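Local coordinates for major capsid protein (PDB 5J7O) that probably forms, as a trimer of double jelly-roll subunits, the main building block of the capsid of Faustovirus, a large double-stranded DNA virus, at residues Ile19-Leu24 against Arg53-Leu58; Pro306-Ala311 against Gly576-Ser581. One frame throughout, in Å; residues are numbered along the deposited sequence.

Contact 1 (Ile19-Leu24 against Arg53-Leu58); sequences IMANDL and RTHILL
H55 reaches across to the backbone turn at M20 and A21 and points the N-H of NE2 between two carbonyl oxygens, in the helical N-terminal region of this double jelly-roll capsid protein. The turn breaks helix 13-19 from helix 22-38: A21 has positive phi and holds the N-cap position of the second helix. The firmer bond runs from H55 NE2 to A21 O at 2.9 Å. It is bent, with an N-H...O angle of 135°, and NE2 sits above the carbonyl plane, not on a lone pair. NE2 also lies 2.9 Å from M20 O, but at 119° this second bond is weak, so one N-H is shared unequally between two carbonyls. Both oxygens lie at the edge, M20 O close to the ring plane and A21 O tilted from it. Alongside them the methyl of A21 closes in, with A21 CB 3.4 Å from H55 NE2, while L24 CD2 approaches the ring obliquely, 4.4 Å from CE1. The ring gets there because CG stands anti to the carbonyl carbon of H55 (chi1 -73°). F66 of the second subunit packs on M20. At the ND1 edge of the imidazole, T54 OG1 lies in the ring plane, 2.7 Å from H55 ND1. The T54 hydroxyl also makes weak hydrogen bonds, a second shell that reaches helices 22-38 and 48-52 through R28 NH1 and I51 O.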
loop_
_atom_site.group_PDB
_atom_site.type_symbol
_atom_site.label_atom_id
_atom_site.label_comp_id
_atom_site.label_asym_id
_atom_site.label_seq_id
_atom_site.Cartn_x
_atom_site.Cartn_y
_atom_site.Cartn_z
ATOM N N ILE B 19 -4.113 -31.105 26.207
ATOM C CA ILE B 19 -3.290 -30.127 25.510
ATOM C C ILE B 19 -1.824 -30.236 25.909
ATOM O O ILE B 19 -0.937 -30.049 25.075
ATOM C CB ILE B 19 -3.833 -28.704 25.766
ATOM C CG1 ILE B 19 -5.286 -28.600 25.305
ATOM C CG2 ILE B 19 -2.989 -27.669 25.047
ATOM C CD1 ILE B 19 -5.920 -27.262 25.601
ATOM N N MET B 20 -1.551 -30.545 27.173
ATOM C CA MET B 20 -0.184 -30.646 27.664
ATOM C C MET B 20 0.195 -32.034 28.156
ATOM O O MET B 20 1.370 -32.397 28.060
ATOM C CB MET B 20 0.051 -29.631 28.793
ATOM C CG MET B 20 -0.030 -28.190 28.325
ATOM S SD MET B 20 0.060 -26.989 29.664
ATOM C CE MET B 20 -1.407 -27.422 30.588
ATOM N N ALA B 21 -0.758 -32.812 28.671
ATOM C CA ALA B 21 -0.520 -34.187 29.111
ATOM C C ALA B 21 0.669 -34.263 30.066
ATOM O O ALA B 21 1.620 -35.021 29.861
ATOM C CB ALA B 21 -0.324 -35.117 27.912
ATOM N N ASN B 22 0.608 -33.460 31.129
ATOM C CA ASN B 22 1.746 -33.354 32.035
ATOM C C ASN B 22 1.832 -34.531 32.998
ATOM O O ASN B 22 2.936 -34.903 33.410
ATOM C CB ASN B 22 1.682 -32.039 32.812
ATOM C CG ASN B 22 2.990 -31.712 33.502
ATOM O OD1 ASN B 22 4.020 -31.535 32.851
ATOM N ND2 ASN B 22 2.957 -31.620 34.826
ATOM N N ASP B 23 0.696 -35.122 33.373
ATOM C CA ASP B 23 0.748 -36.332 34.188
ATOM C C ASP B 23 1.317 -37.503 33.401
ATOM O O ASP B 23 1.989 -38.367 33.975
ATOM C CB ASP B 23 -0.642 -36.674 34.725
ATOM C CG ASP B 23 -1.107 -35.707 35.796
ATOM O OD1 ASP B 23 -0.567 -35.763 36.921
ATOM O OD2 ASP B 23 -2.015 -34.896 35.517
ATOM N N LEU B 24 1.066 -37.545 32.090
ATOM C CA LEU B 24 1.669 -38.575 31.252
ATOM C C LEU B 24 3.168 -38.351 31.095
ATOM O O LEU B 24 3.959 -39.295 31.200
ATOM C CB LEU B 24 0.983 -38.605 29.886
ATOM C CG LEU B 24 1.649 -39.430 28.782
ATOM C CD1 LEU B 24 1.754 -40.893 29.185
ATOM C CD2 LEU B 24 0.884 -39.282 27.474
ATOM N N ARG B 53 9.283 -38.036 21.685
ATOM C CA ARG B 53 8.491 -39.106 21.090
ATOM C C ARG B 53 7.003 -38.936 21.374
ATOM O O ARG B 53 6.177 -39.511 20.657
ATOM C CB ARG B 53 8.970 -40.473 21.591
ATOM C CG ARG B 53 10.466 -40.688 21.443
ATOM C CD ARG B 53 10.863 -42.157 21.410
ATOM N NE ARG B 53 10.120 -42.974 22.362
ATOM C CZ ARG B 53 9.381 -44.025 22.020
ATOM N NH1 ARG B 53 9.296 -44.392 20.748
ATOM N NH2 ARG B 53 8.735 -44.718 22.950
ATOM N N THR B 54 6.647 -38.160 22.396
ATOM C CA THR B 54 5.255 -37.853 22.710
ATOM C C THR B 54 4.968 -36.361 22.777
ATOM O O THR B 54 3.947 -35.912 22.251
ATOM C CB THR B 54 4.846 -38.497 24.047
ATOM O OG1 THR B 54 5.605 -37.916 25.114
ATOM C CG2 THR B 54 5.084 -39.998 24.017
ATOM N N HIS B 55 5.842 -35.577 23.403
ATOM C CA HIS B 55 5.587 -34.167 23.657
ATOM C C HIS B 55 6.481 -33.279 22.801
ATOM O O HIS B 55 7.629 -33.617 22.513
ATOM C CB HIS B 55 5.795 -33.830 25.136
ATOM C CG HIS B 55 4.716 -34.354 26.031
ATOM N ND1 HIS B 55 4.590 -35.689 26.344
ATOM C CD2 HIS B 55 3.708 -33.720 26.675
ATOM C CE1 HIS B 55 3.552 -35.856 27.145
ATOM N NE2 HIS B 55 3.001 -34.676 27.362
ATOM N N ILE B 56 5.941 -32.127 22.406
ATOM C CA ILE B 56 6.672 -31.147 21.607
ATOM C C ILE B 56 7.282 -30.112 22.543
ATOM O O ILE B 56 6.641 -29.667 23.503
ATOM C CB ILE B 56 5.756 -30.495 20.550
ATOM C CG1 ILE B 56 5.304 -31.519 19.506
ATOM C CG2 ILE B 56 6.430 -29.306 19.891
ATOM C CD1 ILE B 56 4.204 -31.013 18.601
ATOM N N LEU B 57 8.532 -29.742 22.274
ATOM C CA LEU B 57 9.283 -28.812 23.113
ATOM C C LEU B 57 9.257 -27.433 22.465
ATOM O O LEU B 57 9.889 -27.215 21.426
ATOM C CB LEU B 57 10.717 -29.301 23.310
ATOM C CG LEU B 57 10.877 -30.538 24.195
ATOM C CD1 LEU B 57 12.291 -31.085 24.103
ATOM C CD2 LEU B 57 10.526 -30.201 25.634
ATOM N N LEU B 58 8.530 -26.501 23.084
ATOM C CA LEU B 58 8.425 -25.155 22.538
ATOM C C LEU B 58 9.718 -24.365 22.693
ATOM O O LEU B 58 9.943 -23.416 21.933
ATOM C CB LEU B 58 7.261 -24.417 23.197
ATOM C CG LEU B 58 5.896 -25.018 22.854
ATOM C CD1 LEU B 58 4.800 -24.440 23.732
ATOM C CD2 LEU B 58 5.577 -24.802 21.381
#

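Contact 2 (Pro306-Ala311 against Gly576-Ser581); sequences PRLAIA and GTYQPS
Y578 offers a ring face to L308 and its backbone N, through a water, to R307, joining two loops of the double jelly-roll: one leads into strand 310-311, the other runs between strand 567-570 and helix 586-589. At Y578 the first link is water 1, which accepts from both sides: it lies 3.1 Å from Y578 N and 2.9 Å from R307 NH2, in the plane of the guanidinium at its edge. Over one face of that group comes Y578 CB, 4.2 Å from NH2. R307 NH2 also forms a salt bridge with D305, so the water is a secondary partner. Further out, the phenol ring receives L308 CD2 over one face in a CH-pi contact, 3.6 Å from the centroid and 18° off the normal. The other methyl is raised above the plane but lies outside the ring's outline, with L308 CD1 3.5 Å from Y578 CD1. CG of Y578 is anti to its backbone N (chi1 173°), which carries the ring out to L308. Its hydroxyl is held by L417 N and by S61 O of the third subunit. Next, Q579 turns from L308 and bonds K64 O of the third subunit. Its amide also reaches forward to the next residue: Q579 NE2 meets P580 O at 3.0 Å, on a lone pair in the carbonyl plane, the oxygen tilted from the amide plane.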
loop_
_atom_site.group_PDB
_atom_site.type_symbol
_atom_site.label_atom_id
_atom_site.label_comp_id
_atom_site.label_asym_id
_atom_site.label_seq_id
_atom_site.Cartn_x
_atom_site.Cartn_y
_atom_site.Cartn_z
ATOM N N PRO B 306 15.473 -23.809 -4.794
ATOM C CA PRO B 306 16.760 -24.477 -4.527
ATOM C C PRO B 306 16.628 -25.974 -4.309
ATOM O O PRO B 306 17.508 -26.738 -4.725
ATOM C CB PRO B 306 17.267 -23.763 -3.266
ATOM C CG PRO B 306 16.600 -22.428 -3.296
ATOM C CD PRO B 306 15.244 -22.663 -3.898
ATOM N N ARG B 307 15.541 -26.413 -3.668
ATOM C CA ARG B 307 15.308 -27.841 -3.472
ATOM C C ARG B 307 15.236 -28.589 -4.796
ATOM O O ARG B 307 15.540 -29.787 -4.850
ATOM C CB ARG B 307 14.015 -28.050 -2.684
ATOM C CG ARG B 307 14.060 -27.585 -1.240
ATOM C CD ARG B 307 12.681 -27.681 -0.604
ATOM N NE ARG B 307 11.721 -26.786 -1.243
ATOM C CZ ARG B 307 10.448 -26.678 -0.876
ATOM N NH1 ARG B 307 9.979 -27.419 0.118
ATOM N NH2 ARG B 307 9.641 -25.836 -1.508
ATOM N N LEU B 308 14.844 -27.905 -5.871
ATOM C CA LEU B 308 14.580 -28.534 -7.158
ATOM C C LEU B 308 15.644 -28.195 -8.197
ATOM O O LEU B 308 15.363 -28.177 -9.397
ATOM C CB LEU B 308 13.197 -28.130 -7.660
ATOM C CG LEU B 308 12.107 -28.208 -6.592
ATOM C CD1 LEU B 308 10.775 -27.728 -7.141
ATOM C CD2 LEU B 308 11.998 -29.625 -6.052
ATOM N N ALA B 309 16.866 -27.917 -7.748
ATOM C CA ALA B 309 17.960 -27.673 -8.676
ATOM C C ALA B 309 18.178 -28.893 -9.563
ATOM O O ALA B 309 17.991 -30.038 -9.143
ATOM C CB ALA B 309 19.240 -27.332 -7.913
ATOM N N ILE B 310 18.567 -28.639 -10.808
ATOM C CA ILE B 310 18.701 -29.688 -11.811
ATOM C C ILE B 310 20.129 -30.214 -11.799
ATOM O O ILE B 310 21.088 -29.437 -11.879
ATOM C CB ILE B 310 18.319 -29.165 -13.205
ATOM C CG1 ILE B 310 16.852 -28.734 -13.226
ATOM C CG2 ILE B 310 18.586 -30.223 -14.265
ATOM C CD1 ILE B 310 16.389 -28.232 -14.572
ATOM N N ALA B 311 20.271 -31.534 -11.705
ATOM C CA ALA B 311 21.589 -32.155 -11.735
ATOM C C ALA B 311 22.258 -31.903 -13.077
ATOM O O ALA B 311 21.698 -32.223 -14.130
ATOM C CB ALA B 311 21.471 -33.654 -11.466
ATOM N N GLY B 576 1.256 -23.560 -4.936
ATOM C CA GLY B 576 2.502 -22.899 -4.581
ATOM C C GLY B 576 3.481 -23.756 -3.807
ATOM O O GLY B 576 4.632 -23.327 -3.611
ATOM N N THR B 577 3.091 -24.942 -3.350
ATOM C CA THR B 577 3.974 -25.837 -2.623
ATOM C C THR B 577 4.435 -26.972 -3.529
ATOM O O THR B 577 3.741 -27.359 -4.471
ATOM C CB THR B 577 3.276 -26.408 -1.387
ATOM O OG1 THR B 577 2.070 -27.070 -1.786
ATOM C CG2 THR B 577 2.935 -25.292 -0.410
ATOM N N TYR B 578 5.627 -27.505 -3.235
ATOM C CA TYR B 578 6.169 -28.576 -4.063
ATOM C C TYR B 578 5.453 -29.896 -3.807
ATOM O O TYR B 578 5.206 -30.665 -4.744
ATOM C CB TYR B 578 7.669 -28.734 -3.819
ATOM C CG TYR B 578 8.250 -29.937 -4.523
ATOM C CD1 TYR B 578 8.369 -29.961 -5.905
ATOM C CD2 TYR B 578 8.668 -31.052 -3.809
ATOM C CE1 TYR B 578 8.892 -31.058 -6.560
ATOM C CE2 TYR B 578 9.195 -32.156 -4.454
ATOM C CZ TYR B 578 9.305 -32.153 -5.829
ATOM O OH TYR B 578 9.829 -33.248 -6.476
ATOM N N GLN B 579 5.123 -30.179 -2.553
ATOM C CA GLN B 579 4.390 -31.391 -2.216
ATOM C C GLN B 579 3.053 -31.403 -2.945
ATOM O O GLN B 579 2.278 -30.444 -2.814
ATOM C CB GLN B 579 4.169 -31.484 -0.708
ATOM C CG GLN B 579 3.108 -32.496 -0.296
ATOM C CD GLN B 579 3.463 -33.917 -0.689
ATOM O OE1 GLN B 579 4.636 -34.292 -0.713
ATOM N NE2 GLN B 579 2.450 -34.716 -1.006
ATOM N N PRO B 580 2.752 -32.436 -3.731
ATOM C CA PRO B 580 1.459 -32.482 -4.423
ATOM C C PRO B 580 0.303 -32.481 -3.435
ATOM O O PRO B 580 0.406 -33.000 -2.322
ATOM C CB PRO B 580 1.519 -33.796 -5.210
ATOM C CG PRO B 580 2.971 -34.107 -5.329
ATOM C CD PRO B 580 3.609 -33.581 -4.080
ATOM N N SER B 581 -0.816 -31.881 -3.859
ATOM C CA SER B 581 -1.972 -31.784 -2.976
ATOM C C SER B 581 -3.300 -31.876 -3.725
ATOM O O SER B 581 -4.315 -31.390 -3.213
ATOM C CB SER B 581 -1.922 -30.473 -2.178
ATOM O OG SER B 581 -1.781 -29.356 -3.039
HETATM O O HOH W 1 6.840 -25.808 -0.901
#

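The two contacts do not touch: their centres are 33 Å apart and their nearest atoms about 19 Å apart. In sequence contact 1 closes before contact 2 opens, and it spans 28 residues, largely helical, where contact 2 spans 264 residues, rich in strand. Contact 1 lies far out, 49 Å from the centre of the chain, against 28 Å for contact 2. The trimer brings the two sites together between chains: I56, in the 53-58 segment, packs on Q579 of the third subunit; seen from the other side, Q579 of this chain packs on I56 of the second. Side chains L24 and T54 of contact 1 also touch a bound peptide.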